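Caspase recruitment domain-containing protein 19 (Homo sapiens, PDB 4FH0) associates with BCL10 through its caspase recruitment domain, the domain of this chain, and plays a part in inhibiting the effects of BCL10-induced NF-kappa-B activation. Local coordinates at residues D30-Q35 / R83-H88. The protein carries 2 engineered substitutions. Numbering follows the deposited sequence. Where two conformers were deposited one is given.
Sequences DRIILQ and RALYIH
Between 30-35 of helix 26-37 and 83-88 of helix 75-88, the CA atoms of Ile32 and Ala84 come nearest, 5.4 Å apart; the short axes of the two segments run 134° from parallel, about midway between perpendicular and antiparallel. The small Ala84 methyl group meets Ile32 CG2 and the CB and CG of Gln35, consistent with the axis approach of 9.1 Å. Deeper in the domain, Ile32 CD1 lies 3.9 Å from Leu85 CD1, the two side chains side by side and pointing the same way, and Leu85 also touches Leu96. Gln35 enters as a knob among Arg83, Ala84, Ile87 and His88. With CG anti to the backbone N (chi1 -165°) and a bend at chi2, its chain passes over Ala84 and brings the amide to His88, whose NE2 donates to Gln35 OE1 at 3.2 Å. The bond is fairly straight (N-H...O 158°) and leaves near the ring plane, although the donor is tilted from the amide plane. The imidazole is clamped on both faces: Arg31 CB makes a CH-pi contact 3.6 Å from the ring centroid, and Ile87 CG2 of its own helix packs against the opposite face. Replacing His88 by an alanine is likely to leave Gln35 OE1 without this donor and to open a gap beside Arg31 CB. From CB the extended Arg31 chain carries its guanidinium away to the solvent-facing margin, where a water accepts from NH1 at 3.1 Å and donates to His88 O at 2.7 Å. Ile33 turns to the other side of its helix, toward Ala49 and Phe52 of helix 46-52. An apolar inner strip bordered by polar and water-mediated links thus joins two obliquely crossing helices of the six-helix bundle characteristic of the CARD, a death-fold domain.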
loop_
_atom_site.group_PDB
_atom_site.type_symbol
_atom_site.label_atom_id
_atom_site.label_comp_id
_atom_site.label_asym_id
_atom_site.label_seq_id
_atom_site.Cartn_x
_atom_site.Cartn_y
_atom_site.Cartn_z
ATOM N N ASP A 30 3.197 -8.256 0.665
ATOM C CA ASP A 30 2.280 -9.345 0.391
ATOM C C ASP A 30 1.149 -9.373 1.410
ATOM O O ASP A 30 -0.012 -9.603 1.040
ATOM C CB ASP A 30 3.030 -10.673 0.387
ATOM C CG ASP A 30 4.044 -10.761 -0.723
ATOM O OD1 ASP A 30 4.070 -9.874 -1.631
ATOM O OD2 ASP A 30 4.834 -11.720 -0.660
ATOM N N ARG A 31 1.471 -9.148 2.683
ATOM C CA ARG A 31 0.441 -9.158 3.712
ATOM C C ARG A 31 -0.491 -7.957 3.600
ATOM O O ARG A 31 -1.679 -8.075 3.886
ATOM C CB ARG A 31 1.068 -9.200 5.092
ATOM C CG ARG A 31 1.749 -10.521 5.340
ATOM C CD ARG A 31 2.502 -10.504 6.612
ATOM N NE ARG A 31 3.050 -11.815 6.902
ATOM C CZ ARG A 31 4.090 -12.039 7.697
ATOM N NH1 ARG A 31 4.747 -11.038 8.277
ATOM N NH2 ARG A 31 4.491 -13.277 7.897
ATOM N N ILE A 32 0.046 -6.798 3.210
ATOM C CA ILE A 32 -0.770 -5.629 2.982
ATOM C C ILE A 32 -1.765 -5.896 1.848
ATOM O O ILE A 32 -2.944 -5.548 1.952
ATOM C CB ILE A 32 0.129 -4.421 2.668
ATOM C CG1 ILE A 32 0.861 -3.996 3.954
ATOM C CG2 ILE A 32 -0.679 -3.267 2.124
ATOM C CD1 ILE A 32 2.018 -3.019 3.745
ATOM N N ILE A 33 -1.292 -6.506 0.771
ATOM C CA ILE A 33 -2.156 -6.822 -0.351
ATOM C C ILE A 33 -3.277 -7.754 0.098
ATOM O O ILE A 33 -4.449 -7.567 -0.256
ATOM C CB ILE A 33 -1.350 -7.423 -1.490
ATOM C CG1 ILE A 33 -0.573 -6.308 -2.179
ATOM C CG2 ILE A 33 -2.252 -8.146 -2.502
ATOM C CD1 ILE A 33 0.558 -6.818 -3.004
ATOM N N LEU A 34 -2.931 -8.753 0.902
ATOM C CA LEU A 34 -3.953 -9.665 1.408
ATOM C C LEU A 34 -4.980 -8.949 2.275
ATOM O O LEU A 34 -6.176 -9.193 2.160
ATOM C CB LEU A 34 -3.320 -10.815 2.146
ATOM C CG LEU A 34 -2.660 -11.767 1.152
ATOM C CD1 LEU A 34 -1.983 -12.867 1.911
ATOM C CD2 LEU A 34 -3.679 -12.334 0.179
ATOM N N GLN A 35 -4.518 -8.034 3.108
ATOM C CA GLN A 35 -5.405 -7.234 3.935
ATOM C C GLN A 35 -6.395 -6.438 3.081
ATOM O O GLN A 35 -7.555 -6.293 3.440
ATOM C CB GLN A 35 -4.575 -6.273 4.776
ATOM C CG GLN A 35 -5.330 -5.660 5.893
ATOM C CD GLN A 35 -5.733 -6.718 6.888
ATOM O OE1 GLN A 35 -4.947 -7.611 7.228
ATOM N NE2 GLN A 35 -6.949 -6.648 7.328
ATOM N N ARG A 83 -4.463 1.627 7.299
ATOM C CA ARG A 83 -4.749 0.638 8.318
ATOM C C ARG A 83 -3.933 -0.630 8.073
ATOM O O ARG A 83 -3.352 -1.200 8.998
ATOM C CB ARG A 83 -6.237 0.314 8.386
ATOM C CG ARG A 83 -6.492 -0.832 9.386
ATOM C CD ARG A 83 -7.931 -0.883 9.829
ATOM N NE ARG A 83 -8.285 -2.135 10.509
ATOM C CZ ARG A 83 -8.727 -3.218 9.875
ATOM N NH1 ARG A 83 -8.853 -3.208 8.552
ATOM N NH2 ARG A 83 -9.048 -4.307 10.548
ATOM N N ALA A 84 -3.846 -1.069 6.825
ATOM C CA ALA A 84 -3.078 -2.265 6.494
ATOM C C ALA A 84 -1.597 -2.079 6.806
ATOM O O ALA A 84 -0.901 -3.004 7.253
ATOM C CB ALA A 84 -3.278 -2.623 5.011
ATOM N N LEU A 85 -1.095 -0.880 6.542
ATOM C CA LEU A 85 0.289 -0.547 6.853
ATOM C C LEU A 85 0.547 -0.576 8.355
ATOM O O LEU A 85 1.578 -1.063 8.816
ATOM C CB LEU A 85 0.630 0.829 6.284
ATOM C CG LEU A 85 2.091 1.239 6.283
ATOM C CD1 LEU A 85 2.883 0.480 5.237
ATOM C CD2 LEU A 85 2.208 2.752 6.068
ATOM N N TYR A 86 -0.379 -0.041 9.141
ATOM C CA TYR A 86 -0.278 -0.159 10.596
ATOM C C TYR A 86 -0.202 -1.617 11.023
ATOM O O TYR A 86 0.644 -2.004 11.842
ATOM C CB TYR A 86 -1.468 0.501 11.307
ATOM C CG TYR A 86 -1.567 0.066 12.755
ATOM C CD1 TYR A 86 -0.703 0.551 13.704
ATOM C CD2 TYR A 86 -2.514 -0.855 13.147
ATOM C CE1 TYR A 86 -0.771 0.125 15.010
ATOM C CE2 TYR A 86 -2.602 -1.290 14.456
ATOM C CZ TYR A 86 -1.724 -0.798 15.381
ATOM O OH TYR A 86 -1.786 -1.198 16.692
ATOM N N ILE A 87 -1.070 -2.445 10.473
ATOM C CA ILE A 87 -1.108 -3.861 10.892
ATOM C C ILE A 87 0.191 -4.597 10.550
ATOM O O ILE A 87 0.732 -5.326 11.397
ATOM C CB ILE A 87 -2.311 -4.617 10.261
ATOM C CG1 ILE A 87 -3.615 -4.014 10.776
ATOM C CG2 ILE A 87 -2.222 -6.132 10.551
ATOM C CD1 ILE A 87 -4.826 -4.490 10.033
ATOM N N HIS A 88 0.681 -4.425 9.316
ATOM C CA HIS A 88 1.781 -5.248 8.812
ATOM C C HIS A 88 3.158 -4.593 8.731
ATOM O O HIS A 88 4.145 -5.277 8.466
ATOM C CB HIS A 88 1.384 -5.819 7.449
ATOM C CG HIS A 88 0.198 -6.719 7.527
ATOM N ND1 HIS A 88 0.220 -7.899 8.240
ATOM C CD2 HIS A 88 -1.050 -6.600 7.023
ATOM C CE1 HIS A 88 -0.962 -8.479 8.154
ATOM N NE2 HIS A 88 -1.756 -7.706 7.434
HETATM O O HOH W 1 4.538 -7.982 8.243
#